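Local coordinates for protein SusD homolog (PDB 4MRU) that probably binds mucin O-glycans as a SusD-like outer-membrane lipoprotein of the gut bacterium Bacteroides thetaiotaomicron, at residues 26-31 against 179-184; 56-61 against 422-427; 185-190 against 237-242; 257-262 against 292-297. All coordinates share one frame; numbering follows the deposited sequence.

Interactions 2 and 4 are buried and share one small two-stranded antiparallel sheet: strand 58-60 serves interaction 2, strand 258-260 serves interaction 4, and their centres lie about 9 Å apart. Interactions 1 and 3 are only partly buried, interaction 1 lying furthest from the centre of the chain, and use consecutive parts of the loop between helices 152-173 and 192-209; the R29 to D186 salt bridge joins them directly. Chemistry follows place. Interaction 2 is an aromatic cluster without a hydrogen bond between its segments, and interaction 4 is a single backbone bridge made possible by glycines. Interaction 1 relies on an arginine gripping a carbonyl, whereas interaction 3 mixes side-chain and backbone bonds with ordered water.

Interaction 1 (26-31 against 179-184); sequences STIRGL and SGFEKL
I28 of helix 24-32 faces the loop 179-184 and meets it with both branches. Its CG2 presses on L184 O at 3.1 Å, while CD1 reaches the edge of the F181 ring, 4.1 Å from CE2. CG1 stands beside the backbone N (chi1 -69°) and the chain then runs straight on, which carries CD1 out toward that ring; the two side chains cross at about a right angle. L184 O, buried by this apolar cover, has no polar partner in the model.

The loop that receives the helix is a type I turn from F181 to L184. Just before it, S179 OG accepts from F181 N in an ST turn, and the carboxylate of E182 grips S179 N and G180 N with one syn lone pair on each oxygen. In this helix-rich, TPR-like SusD fold, the turn thus docks on an N-terminal helix, with F181 also resting on helix 104-125.

Next after I28, R29 sends an extended chain along the loop. NH2 donates to K183 O at 2.9 Å, in the guanidinium plane but from well above the carbonyl plane, with an N-H...O angle of 153°; NH1 adds a weak bond to the same oxygen. L184 C lies over one guanidinium face, and NE is held by a salt bridge to D186. A methionine here would probably leave K183 O without this donor and the D186 carboxylate without its charged mate.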
loop_
_atom_site.group_PDB
_atom_site.type_symbol
_atom_site.label_atom_id
_atom_site.label_comp_id
_atom_site.label_asym_id
_atom_site.label_seq_id
_atom_site.Cartn_x
_atom_site.Cartn_y
_atom_site.Cartn_z
ATOM N N SER A 26 -24.557 3.330 -6.560
ATOM C CA SER A 26 -23.864 4.457 -5.924
ATOM C C SER A 26 -23.189 4.005 -4.618
ATOM O O SER A 26 -22.101 4.495 -4.281
ATOM C CB SER A 26 -24.789 5.679 -5.704
ATOM O OG SER A 26 -25.886 5.352 -4.902
ATOM N N THR A 27 -23.796 3.048 -3.932
ATOM C CA THR A 27 -23.293 2.568 -2.674
ATOM C C THR A 27 -22.020 1.732 -2.891
ATOM O O THR A 27 -21.005 1.898 -2.201
ATOM C CB THR A 27 -24.382 1.755 -1.939
ATOM O OG1 THR A 27 -25.477 2.617 -1.609
ATOM C CG2 THR A 27 -23.833 1.171 -0.683
ATOM N N ILE A 28 -22.069 0.838 -3.863
ATOM C CA ILE A 28 -20.907 0.069 -4.247
ATOM C C ILE A 28 -19.774 0.997 -4.738
ATOM O O ILE A 28 -18.632 0.832 -4.333
ATOM C CB ILE A 28 -21.293 -0.974 -5.328
ATOM C CG1 ILE A 28 -22.187 -2.058 -4.691
ATOM C CG2 ILE A 28 -20.057 -1.565 -5.953
ATOM C CD1 ILE A 28 -22.662 -3.109 -5.667
ATOM N N ARG A 29 -20.088 1.988 -5.582
ATOM C CA ARG A 29 -19.040 2.942 -6.016
ATOM C C ARG A 29 -18.464 3.739 -4.825
ATOM O O ARG A 29 -17.291 4.060 -4.815
ATOM C CB ARG A 29 -19.555 3.884 -7.063
ATOM C CG ARG A 29 -19.801 3.236 -8.422
ATOM C CD ARG A 29 -20.487 4.223 -9.386
ATOM N NE ARG A 29 -20.559 3.575 -10.679
ATOM C CZ ARG A 29 -21.610 2.924 -11.165
ATOM N NH1 ARG A 29 -22.803 2.968 -10.557
ATOM N NH2 ARG A 29 -21.470 2.270 -12.307
ATOM N N GLY A 30 -19.316 4.069 -3.858
ATOM C CA GLY A 30 -18.897 4.739 -2.660
ATOM C C GLY A 30 -17.859 3.901 -1.904
ATOM O O GLY A 30 -16.836 4.408 -1.490
ATOM N N LEU A 31 -18.159 2.617 -1.721
ATOM C CA LEU A 31 -17.222 1.693 -1.128
ATOM C C LEU A 31 -15.939 1.531 -1.946
ATOM O O LEU A 31 -14.823 1.504 -1.393
ATOM C CB LEU A 31 -17.912 0.329 -0.925
ATOM C CG LEU A 31 -18.982 0.248 0.162
ATOM C CD1 LEU A 31 -19.763 -1.063 0.033
ATOM C CD2 LEU A 31 -18.368 0.387 1.554
ATOM N N SER A 179 -24.115 -10.644 -14.903
ATOM C CA SER A 179 -24.416 -10.951 -13.491
ATOM C C SER A 179 -25.511 -10.060 -12.954
ATOM O O SER A 179 -26.071 -10.333 -11.917
ATOM C CB SER A 179 -23.177 -10.736 -12.634
ATOM O OG SER A 179 -22.838 -9.349 -12.638
ATOM N N GLY A 180 -25.776 -8.966 -13.643
ATOM C CA GLY A 180 -26.648 -7.912 -13.090
ATOM C C GLY A 180 -25.887 -6.720 -12.484
ATOM O O GLY A 180 -26.496 -5.668 -12.227
ATOM N N PHE A 181 -24.573 -6.862 -12.279
ATOM C CA PHE A 181 -23.761 -5.841 -11.617
ATOM C C PHE A 181 -22.960 -5.032 -12.612
ATOM O O PHE A 181 -22.109 -4.217 -12.213
ATOM C CB PHE A 181 -22.848 -6.495 -10.563
ATOM C CG PHE A 181 -23.596 -6.952 -9.360
ATOM C CD1 PHE A 181 -24.254 -8.166 -9.344
ATOM C CD2 PHE A 181 -23.642 -6.157 -8.238
ATOM C CE1 PHE A 181 -24.983 -8.560 -8.220
ATOM C CE2 PHE A 181 -24.344 -6.542 -7.118
ATOM C CZ PHE A 181 -25.026 -7.736 -7.101
ATOM N N GLU A 182 -23.235 -5.235 -13.898
ATOM C CA GLU A 182 -22.480 -4.592 -14.956
ATOM C C GLU A 182 -22.472 -3.080 -14.828
ATOM O O GLU A 182 -21.465 -2.441 -15.163
ATOM C CB GLU A 182 -23.065 -4.925 -16.323
ATOM C CG GLU A 182 -22.675 -6.285 -16.861
ATOM C CD GLU A 182 -23.297 -7.456 -16.097
ATOM O OE1 GLU A 182 -24.459 -7.351 -15.605
ATOM O OE2 GLU A 182 -22.589 -8.478 -15.951
ATOM N N LYS A 183 -23.592 -2.517 -14.375
ATOM C CA LYS A 183 -23.757 -1.068 -14.273
ATOM C C LYS A 183 -23.596 -0.564 -12.828
ATOM O O LYS A 183 -23.777 0.602 -12.573
ATOM C CB LYS A 183 -25.109 -0.675 -14.874
ATOM C CG LYS A 183 -25.164 -1.052 -16.375
ATOM C CD LYS A 183 -26.293 -0.403 -17.152
ATOM C CE LYS A 183 -27.608 -0.699 -16.453
ATOM N NZ LYS A 183 -28.781 -0.620 -17.373
ATOM N N LEU A 184 -23.149 -1.445 -11.935
ATOM C CA LEU A 184 -23.081 -1.199 -10.507
ATOM C C LEU A 184 -21.688 -1.297 -9.930
ATOM O O LEU A 184 -21.523 -1.332 -8.711
ATOM C CB LEU A 184 -23.948 -2.236 -9.776
ATOM C CG LEU A 184 -25.419 -2.398 -10.141
ATOM C CD1 LEU A 184 -26.026 -3.373 -9.162
ATOM C CD2 LEU A 184 -26.170 -1.078 -10.145
#

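Interaction 2 (56-61 against 422-427); sequences GYFGET and ALFPNG. With EDO (1,2-ethanediol), chain F.
Y57, F58 and F424 form an aromatic cluster that ties the start of strand 58-60 to the loop joining helices 408-423 and 427-437, in the interior of the SusD-like fold. Y57 and F424 make a T-shaped pair: the edge of F424 points at the face of Y57, with centroids 5.1 Å apart and planes at 80°. F424 CD1 sits over the centre of the Y57 ring, placed there because F424 CG is anti to its backbone N (chi1 175°). F58 meets F424 obliquely, F58 CZ to F424 CE1 at 3.7 Å. Outside the segments, W420 stacks on Y57, and F280 meets F424 edge-to-face.

The aliphatic packing is closer to the backbone. P425, which follows a cis peptide bond, brings CB to the edge of the F58 ring, 3.8 Å from CZ. G427 CA lies 3.7 Å from Y57 CE2.

Polar bonds are made outward from the contact. Y57 OH is hydrogen-bonded to W420 O and S430 OG. At the N-cap of helix 427-437, N426 OD1 accepts a weak bond from E429 N, while N426 ND2 donates to O2 of an ethanediol at 2.9 Å.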
loop_
_atom_site.group_PDB
_atom_site.type_symbol
_atom_site.label_atom_id
_atom_site.label_comp_id
_atom_site.label_asym_id
_atom_site.label_seq_id
_atom_site.Cartn_x
_atom_site.Cartn_y
_atom_site.Cartn_z
ATOM N N GLY A 56 8.719 6.008 0.854
ATOM C CA GLY A 56 9.800 6.608 0.051
ATOM C C GLY A 56 9.372 7.036 -1.326
ATOM O O GLY A 56 10.208 7.163 -2.248
ATOM N N TYR A 57 8.075 7.341 -1.491
ATOM C CA TYR A 57 7.531 7.681 -2.811
ATOM C C TYR A 57 7.376 9.183 -3.049
ATOM O O TYR A 57 7.633 9.657 -4.167
ATOM C CB TYR A 57 6.163 7.078 -3.018
ATOM C CG TYR A 57 6.055 5.588 -3.259
ATOM C CD1 TYR A 57 7.140 4.801 -3.654
ATOM C CD2 TYR A 57 4.814 4.977 -3.186
ATOM C CE1 TYR A 57 6.964 3.446 -3.926
ATOM C CE2 TYR A 57 4.649 3.629 -3.434
ATOM C CZ TYR A 57 5.715 2.865 -3.784
ATOM O OH TYR A 57 5.522 1.550 -4.036
ATOM N N PHE A 58 6.956 9.922 -2.026
ATOM C CA PHE A 58 6.628 11.343 -2.154
ATOM C C PHE A 58 7.034 12.114 -0.932
ATOM O O PHE A 58 7.012 11.608 0.190
ATOM C CB PHE A 58 5.132 11.619 -2.293
ATOM C CG PHE A 58 4.470 10.866 -3.381
ATOM C CD1 PHE A 58 4.865 11.038 -4.679
ATOM C CD2 PHE A 58 3.490 9.961 -3.087
ATOM C CE1 PHE A 58 4.279 10.325 -5.682
ATOM C CE2 PHE A 58 2.911 9.218 -4.101
ATOM C CZ PHE A 58 3.316 9.395 -5.389
ATOM N N GLY A 59 7.374 13.371 -1.175
ATOM C CA GLY A 59 7.539 14.350 -0.110
ATOM C C GLY A 59 6.651 15.590 -0.400
ATOM O O GLY A 59 6.183 15.813 -1.528
ATOM N N GLU A 60 6.496 16.382 0.637
ATOM C CA GLU A 60 5.605 17.510 0.658
ATOM C C GLU A 60 6.413 18.728 0.210
ATOM O O GLU A 60 7.548 18.947 0.612
ATOM C CB GLU A 60 5.004 17.691 2.065
ATOM C CG GLU A 60 4.385 16.436 2.719
ATOM C CD GLU A 60 5.231 15.813 3.809
ATOM O OE1 GLU A 60 6.465 15.903 3.713
ATOM O OE2 GLU A 60 4.649 15.204 4.745
ATOM N N THR A 61 5.818 19.524 -0.646
ATOM C CA THR A 61 6.471 20.717 -1.182
ATOM C C THR A 61 6.273 21.942 -0.354
ATOM O O THR A 61 6.962 22.953 -0.557
ATOM C CB THR A 61 5.878 21.078 -2.568
ATOM O OG1 THR A 61 4.461 21.288 -2.428
ATOM C CG2 THR A 61 6.147 19.996 -3.550
ATOM N N ALA A 422 7.146 -1.740 -8.689
ATOM C CA ALA A 422 5.919 -2.096 -9.409
ATOM C C ALA A 422 4.607 -1.622 -8.755
ATOM O O ALA A 422 3.597 -1.463 -9.404
ATOM C CB ALA A 422 5.863 -3.608 -9.608
ATOM N N LEU A 423 4.646 -1.418 -7.450
ATOM C CA LEU A 423 3.492 -0.970 -6.691
ATOM C C LEU A 423 3.207 0.531 -6.781
ATOM O O LEU A 423 2.143 0.993 -6.384
ATOM C CB LEU A 423 3.719 -1.329 -5.195
ATOM C CG LEU A 423 3.249 -2.697 -4.739
ATOM C CD1 LEU A 423 3.854 -3.016 -3.364
ATOM C CD2 LEU A 423 1.716 -2.774 -4.696
ATOM N N PHE A 424 4.194 1.314 -7.212
ATOM C CA PHE A 424 4.067 2.766 -7.172
ATOM C C PHE A 424 2.756 3.138 -7.857
ATOM O O PHE A 424 2.510 2.646 -8.929
ATOM C CB PHE A 424 5.275 3.376 -7.867
ATOM C CG PHE A 424 5.229 4.868 -8.000
ATOM C CD1 PHE A 424 5.656 5.687 -6.959
ATOM C CD2 PHE A 424 4.819 5.458 -9.165
ATOM C CE1 PHE A 424 5.654 7.075 -7.091
ATOM C CE2 PHE A 424 4.792 6.867 -9.294
ATOM C CZ PHE A 424 5.218 7.653 -8.251
ATOM N N PRO A 425 1.937 4.037 -7.278
ATOM C CA PRO A 425 2.068 4.868 -6.054
ATOM C C PRO A 425 1.267 4.367 -4.832
ATOM O O PRO A 425 0.780 5.172 -4.027
ATOM C CB PRO A 425 1.490 6.213 -6.527
ATOM C CG PRO A 425 0.303 5.743 -7.383
ATOM C CD PRO A 425 0.784 4.467 -8.081
ATOM N N ASN A 426 1.142 3.047 -4.679
ATOM C CA ASN A 426 0.405 2.414 -3.573
ATOM C C ASN A 426 1.286 2.391 -2.270
ATOM O O ASN A 426 1.871 1.361 -1.888
ATOM C CB ASN A 426 -0.002 1.018 -3.981
ATOM C CG ASN A 426 -1.006 0.360 -3.027
ATOM O OD1 ASN A 426 -1.226 0.791 -1.901
ATOM N ND2 ASN A 426 -1.603 -0.702 -3.495
ATOM N N GLY A 427 1.376 3.541 -1.618
ATOM C CA GLY A 427 2.318 3.743 -0.515
ATOM C C GLY A 427 1.932 2.980 0.723
ATOM O O GLY A 427 2.793 2.573 1.496
HETATM C C1 EDO F . -6.053 -2.599 -1.934
HETATM O O1 EDO F . -5.354 -2.347 -0.710
HETATM C C2 EDO F . -5.465 -1.601 -2.871
HETATM O O2 EDO F . -4.106 -1.989 -2.957
#

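Interaction 3 (185-190 against 237-242); sequences DDVYYG and DNALFH. With EDO (1,2-ethanediol), chain J.
V187 and F241 bring the backbones of loop 185-190 and strand 239-241 together, CA to CA 4.6 Å, with V187 CA pointing its hydrogen at L240 O, and H242 N donating to D186 O. That oxygen takes a second bond from the H242 side chain: ND1 lies 2.9 Å from D186 O, which sits in the imidazole plane, and this limits the ring's rotation. The two donors reach the carbonyl from opposite faces of its plane. V187 straddles L240 O with its two methyls, CG2 going on to F241 CD1 at 4.0 Å.

The loop keeps its shape through an Asx turn, V187 N to D185 OD1, extended to an Asx motif by Y188 N on the same face of the carboxylate; separately, D185 OD2 accepts from G190 N. In the SusD-like fold this braced loop lies beside the two-stranded antiparallel sheet of 239-241 and 322-325, with W195 of helix 192-209 meeting Y188 edge-to-face.

Y188 reaches toward the residues just before the strand to donate from OH to D237 O, at 2.7 Å, and lays its ring carbon CZ on A239 CB at 3.9 Å. A phenylalanine in its place would probably leave D237 O without its mate.

Y189 OH touches H242 CB at 3.3 Å and is hydrogen-bonded to O1 of an ethanediol. One water donates to both H242 O and D186 OD2, the latter also salt-bridged to R29 of helix 24-32; another accepts from L240 N, lying also close to V187 O and N238 O.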
loop_
_atom_site.group_PDB
_atom_site.type_symbol
_atom_site.label_atom_id
_atom_site.label_comp_id
_atom_site.label_asym_id
_atom_site.label_seq_id
_atom_site.Cartn_x
_atom_site.Cartn_y
_atom_site.Cartn_z
ATOM N N ASP A 185 -20.673 -1.335 -10.779
ATOM C CA ASP A 185 -19.353 -1.795 -10.355
ATOM C C ASP A 185 -18.321 -1.234 -11.318
ATOM O O ASP A 185 -18.321 -1.586 -12.505
ATOM C CB ASP A 185 -19.370 -3.324 -10.340
ATOM C CG ASP A 185 -17.954 -3.957 -10.374
ATOM O OD1 ASP A 185 -16.950 -3.291 -10.007
ATOM O OD2 ASP A 185 -17.869 -5.129 -10.799
ATOM N N ASP A 186 -17.489 -0.316 -10.856
ATOM C CA ASP A 186 -16.513 0.341 -11.786
ATOM C C ASP A 186 -15.108 -0.185 -11.682
ATOM O O ASP A 186 -14.120 0.474 -12.081
ATOM C CB ASP A 186 -16.553 1.864 -11.581
ATOM C CG ASP A 186 -17.824 2.486 -12.188
ATOM O OD1 ASP A 186 -18.567 1.788 -12.901
ATOM O OD2 ASP A 186 -18.049 3.687 -11.982
ATOM N N VAL A 187 -15.006 -1.396 -11.150
ATOM C CA VAL A 187 -13.722 -2.119 -11.071
ATOM C C VAL A 187 -13.762 -3.207 -12.131
ATOM O O VAL A 187 -12.967 -3.179 -13.074
ATOM C CB VAL A 187 -13.471 -2.698 -9.679
ATOM C CG1 VAL A 187 -12.243 -3.631 -9.660
ATOM C CG2 VAL A 187 -13.246 -1.554 -8.701
ATOM N N TYR A 188 -14.718 -4.128 -11.998
ATOM C CA TYR A 188 -14.828 -5.254 -12.949
ATOM C C TYR A 188 -16.126 -5.300 -13.745
ATOM O O TYR A 188 -16.382 -6.281 -14.468
ATOM C CB TYR A 188 -14.621 -6.572 -12.202
ATOM C CG TYR A 188 -13.204 -6.844 -11.795
ATOM C CD1 TYR A 188 -12.156 -6.800 -12.719
ATOM C CD2 TYR A 188 -12.905 -7.201 -10.498
ATOM C CE1 TYR A 188 -10.860 -7.087 -12.338
ATOM C CE2 TYR A 188 -11.626 -7.495 -10.116
ATOM C CZ TYR A 188 -10.601 -7.438 -11.036
ATOM O OH TYR A 188 -9.342 -7.775 -10.598
ATOM N N TYR A 189 -16.932 -4.238 -13.664
ATOM C CA TYR A 189 -18.158 -4.134 -14.437
ATOM C C TYR A 189 -18.956 -5.424 -14.392
ATOM O O TYR A 189 -19.483 -5.908 -15.389
ATOM C CB TYR A 189 -17.807 -3.715 -15.868
ATOM C CG TYR A 189 -17.076 -2.368 -15.884
ATOM C CD1 TYR A 189 -17.784 -1.183 -15.828
ATOM C CD2 TYR A 189 -15.672 -2.299 -15.903
ATOM C CE1 TYR A 189 -17.126 0.049 -15.832
ATOM C CE2 TYR A 189 -15.014 -1.098 -15.888
ATOM C CZ TYR A 189 -15.749 0.081 -15.860
ATOM O OH TYR A 189 -15.103 1.287 -15.854
ATOM N N GLY A 190 -19.055 -5.980 -13.210
ATOM C CA GLY A 190 -20.015 -7.074 -12.980
ATOM C C GLY A 190 -19.462 -8.468 -13.208
ATOM O O GLY A 190 -20.196 -9.429 -13.089
ATOM N N ASP A 237 -6.641 -8.751 -15.997
ATOM C CA ASP A 237 -7.439 -9.014 -14.824
ATOM C C ASP A 237 -7.073 -8.121 -13.614
ATOM O O ASP A 237 -7.566 -8.355 -12.535
ATOM C CB ASP A 237 -7.327 -10.497 -14.461
ATOM C CG ASP A 237 -7.999 -11.391 -15.501
ATOM O OD1 ASP A 237 -9.035 -10.934 -16.049
ATOM O OD2 ASP A 237 -7.528 -12.523 -15.743
ATOM N N ASN A 238 -6.187 -7.151 -13.789
ATOM C CA ASN A 238 -5.815 -6.271 -12.692
ATOM C C ASN A 238 -7.072 -5.596 -12.155
ATOM O O ASN A 238 -7.977 -5.280 -12.936
ATOM C CB ASN A 238 -4.822 -5.183 -13.151
ATOM C CG ASN A 238 -3.452 -5.743 -13.550
ATOM O OD1 ASN A 238 -3.103 -6.870 -13.225
ATOM N ND2 ASN A 238 -2.658 -4.913 -14.217
ATOM N N ALA A 239 -7.091 -5.338 -10.851
ATOM C CA ALA A 239 -8.185 -4.655 -10.177
ATOM C C ALA A 239 -7.888 -3.152 -10.173
ATOM O O ALA A 239 -6.963 -2.703 -9.479
ATOM C CB ALA A 239 -8.325 -5.148 -8.772
ATOM N N LEU A 240 -8.647 -2.415 -10.979
ATOM C CA LEU A 240 -8.515 -0.985 -11.087
ATOM C C LEU A 240 -9.868 -0.384 -10.816
ATOM O O LEU A 240 -10.883 -0.870 -11.368
ATOM C CB LEU A 240 -8.106 -0.586 -12.486
ATOM C CG LEU A 240 -6.659 -0.575 -12.951
ATOM C CD1 LEU A 240 -5.941 -1.842 -12.613
ATOM C CD2 LEU A 240 -6.709 -0.324 -14.460
ATOM N N PHE A 241 -9.916 0.696 -10.032
ATOM C CA PHE A 241 -11.150 1.468 -9.866
ATOM C C PHE A 241 -11.116 2.571 -10.905
ATOM O O PHE A 241 -10.332 3.519 -10.821
ATOM C CB PHE A 241 -11.293 1.991 -8.433
ATOM C CG PHE A 241 -12.493 2.851 -8.196
ATOM C CD1 PHE A 241 -13.767 2.449 -8.610
ATOM C CD2 PHE A 241 -12.364 4.052 -7.501
ATOM C CE1 PHE A 241 -14.879 3.211 -8.347
ATOM C CE2 PHE A 241 -13.480 4.824 -7.237
ATOM C CZ PHE A 241 -14.729 4.414 -7.668
ATOM N N HIS A 242 -11.968 2.434 -11.910
ATOM C CA HIS A 242 -12.055 3.385 -12.977
ATOM C C HIS A 242 -12.975 4.524 -12.594
ATOM O O HIS A 242 -14.058 4.326 -11.994
ATOM C CB HIS A 242 -12.616 2.705 -14.244
ATOM C CG HIS A 242 -11.837 1.520 -14.685
ATOM N ND1 HIS A 242 -12.043 0.272 -14.156
ATOM C CD2 HIS A 242 -10.828 1.387 -15.577
ATOM C CE1 HIS A 242 -11.223 -0.593 -14.724
ATOM N NE2 HIS A 242 -10.461 0.062 -15.573
HETATM C C1 EDO J . -16.534 3.979 -14.953
HETATM O O1 EDO J . -16.253 3.487 -16.249
HETATM C C2 EDO J . -15.846 5.327 -14.801
HETATM O O2 EDO J . -15.837 6.048 -16.039
HETATM O O HOH W 1 -16.171 5.353 -10.852
HETATM O O HOH W 2 -10.237 -3.585 -13.149
#

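Interaction 4 (257-262 against 292-297); sequences DYRVGA and YGMRIG. With EDO (1,2-ethanediol), chain K.
V260 and M294 hold the tight part of this contact, where the chains cross almost at right angles (86°). M294 N donates to V260 O at 2.8 Å with an N-H...O angle of 169°, in the carbonyl plane; the return bond, from A262 N to M294 O, is weak. Together they make a single beta bridge of G261 with M294. Glycines permit this closeness: a CB on G293 would clash with G261 O, and one on G261 would run into I296 CD1, which now rests 4.0 Å from G261 CA. A262 CB adds a touch on R295 CA. M294 is a selenomethionine modelled in two conformers, so the approach of its CE to R259 CB is less certain.

Y292 and R295 take less part: their CB bonds point away from 257-262. Y292 is partly exposed, its OH bonded to E289 N. R295, though buried, binds elsewhere, at P444 O and Y388 O, and its NH1 also donates to O2 of an ethanediol at 3.0 Å, in the guanidinium plane.

Strand 258-260 pairs antiparallel with 58-60, G261 then takes the N-cap position of helix 262-270, and I296 packs against S53 of helix 40-54.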
loop_
_atom_site.group_PDB
_atom_site.type_symbol
_atom_site.label_atom_id
_atom_site.label_comp_id
_atom_site.label_asym_id
_atom_site.label_seq_id
_atom_site.Cartn_x
_atom_site.Cartn_y
_atom_site.Cartn_z
ATOM N N ASP A 257 1.216 19.973 -4.132
ATOM C CA ASP A 257 1.605 19.813 -2.752
ATOM C C ASP A 257 2.635 18.677 -2.536
ATOM O O ASP A 257 3.171 18.541 -1.456
ATOM C CB ASP A 257 0.391 19.525 -1.872
ATOM C CG ASP A 257 -0.428 20.755 -1.535
ATOM O OD1 ASP A 257 -0.039 21.886 -1.889
ATOM O OD2 ASP A 257 -1.488 20.562 -0.905
ATOM N N TYR A 258 2.881 17.848 -3.539
ATOM C CA TYR A 258 3.782 16.696 -3.418
ATOM C C TYR A 258 4.665 16.548 -4.639
ATOM O O TYR A 258 4.231 16.787 -5.785
ATOM C CB TYR A 258 3.002 15.370 -3.191
ATOM C CG TYR A 258 2.027 15.535 -2.071
ATOM C CD1 TYR A 258 2.440 15.430 -0.757
ATOM C CD2 TYR A 258 0.717 16.001 -2.319
ATOM C CE1 TYR A 258 1.555 15.701 0.295
ATOM C CE2 TYR A 258 -0.151 16.283 -1.258
ATOM C CZ TYR A 258 0.289 16.133 0.024
ATOM O OH TYR A 258 -0.546 16.456 1.047
ATOM N N ARG A 259 5.896 16.096 -4.406
ATOM C CA ARG A 259 6.756 15.682 -5.493
ATOM C C ARG A 259 7.375 14.342 -5.123
ATOM O O ARG A 259 7.273 13.864 -3.999
ATOM C CB ARG A 259 7.832 16.739 -5.814
ATOM C CG ARG A 259 7.332 18.059 -6.392
ATOM C CD ARG A 259 6.845 17.785 -7.782
ATOM N NE ARG A 259 6.227 18.881 -8.540
ATOM C CZ ARG A 259 4.919 19.016 -8.781
ATOM N NH1 ARG A 259 4.009 18.242 -8.194
ATOM N NH2 ARG A 259 4.519 19.956 -9.613
ATOM N N VAL A 260 8.027 13.750 -6.092
ATOM C CA VAL A 260 8.590 12.442 -5.932
ATOM C C VAL A 260 9.769 12.455 -4.964
ATOM O O VAL A 260 10.593 13.367 -4.956
ATOM C CB VAL A 260 9.013 11.871 -7.317
ATOM C CG1 VAL A 260 9.615 10.492 -7.158
ATOM C CG2 VAL A 260 7.820 11.811 -8.232
ATOM N N GLY A 261 9.840 11.392 -4.161
ATOM C CA GLY A 261 10.846 11.232 -3.156
ATOM C C GLY A 261 12.184 10.723 -3.669
ATOM O O GLY A 261 12.280 10.116 -4.752
ATOM N N ALA A 262 13.224 10.964 -2.866
ATOM C CA ALA A 262 14.574 10.632 -3.241
ATOM C C ALA A 262 14.755 9.126 -3.415
ATOM O O ALA A 262 15.511 8.681 -4.286
ATOM C CB ALA A 262 15.540 11.132 -2.196
ATOM N N TYR A 292 14.480 13.687 -10.783
ATOM C CA TYR A 292 15.028 14.185 -9.521
ATOM C C TYR A 292 14.017 13.986 -8.401
ATOM O O TYR A 292 12.800 14.191 -8.586
ATOM C CB TYR A 292 15.360 15.659 -9.645
ATOM C CG TYR A 292 16.430 15.992 -10.646
ATOM C CD1 TYR A 292 16.095 16.262 -11.965
ATOM C CD2 TYR A 292 17.787 16.047 -10.284
ATOM C CE1 TYR A 292 17.059 16.555 -12.897
ATOM C CE2 TYR A 292 18.771 16.391 -11.225
ATOM C CZ TYR A 292 18.395 16.655 -12.523
ATOM O OH TYR A 292 19.315 16.937 -13.522
ATOM N N GLY A 293 14.524 13.589 -7.244
ATOM C CA GLY A 293 13.701 13.304 -6.087
ATOM C C GLY A 293 14.065 14.186 -4.932
ATOM O O GLY A 293 15.204 14.644 -4.848
HETATM N N MSE A 294 13.067 14.446 -4.081
HETATM C CA MSE A 294 13.222 15.280 -2.903
HETATM C C MSE A 294 13.468 14.405 -1.686
HETATM O O MSE A 294 12.818 13.381 -1.496
HETATM C CB MSE A 294 11.933 16.105 -2.740
HETATM C CG MSE A 294 11.936 17.103 -1.582
HETATM SE SE MSE A 294 10.080 17.398 -0.901
HETATM C CE MSE A 294 9.179 17.643 -2.608
ATOM N N ARG A 295 14.389 14.816 -0.839
ATOM C CA ARG A 295 14.639 14.094 0.406
ATOM C C ARG A 295 13.385 14.111 1.258
ATOM O O ARG A 295 12.807 15.150 1.480
ATOM C CB ARG A 295 15.805 14.688 1.177
ATOM C CG ARG A 295 16.268 13.880 2.397
ATOM C CD ARG A 295 17.051 12.622 2.006
ATOM N NE ARG A 295 17.436 11.942 3.196
ATOM C CZ ARG A 295 18.556 12.175 3.859
ATOM N NH1 ARG A 295 19.476 13.065 3.405
ATOM N NH2 ARG A 295 18.770 11.522 4.983
ATOM N N ILE A 296 12.978 12.954 1.751
ATOM C CA ILE A 296 11.799 12.873 2.629
ATOM C C ILE A 296 12.187 13.047 4.096
ATOM O O ILE A 296 13.106 12.403 4.560
ATOM C CB ILE A 296 11.060 11.535 2.441
ATOM C CG1 ILE A 296 10.523 11.476 1.020
ATOM C CG2 ILE A 296 9.933 11.368 3.465
ATOM C CD1 ILE A 296 10.059 10.115 0.603
ATOM N N GLY A 297 11.459 13.916 4.787
ATOM C CA GLY A 297 11.731 14.231 6.195
ATOM C C GLY A 297 12.715 15.365 6.459
ATOM O O GLY A 297 13.738 15.182 7.129
HETATM C C1 EDO K . 21.471 15.507 6.698
HETATM O O1 EDO K . 21.938 14.276 7.338
HETATM C C2 EDO K . 21.729 15.648 5.177
HETATM O O2 EDO K . 21.978 14.399 4.466
#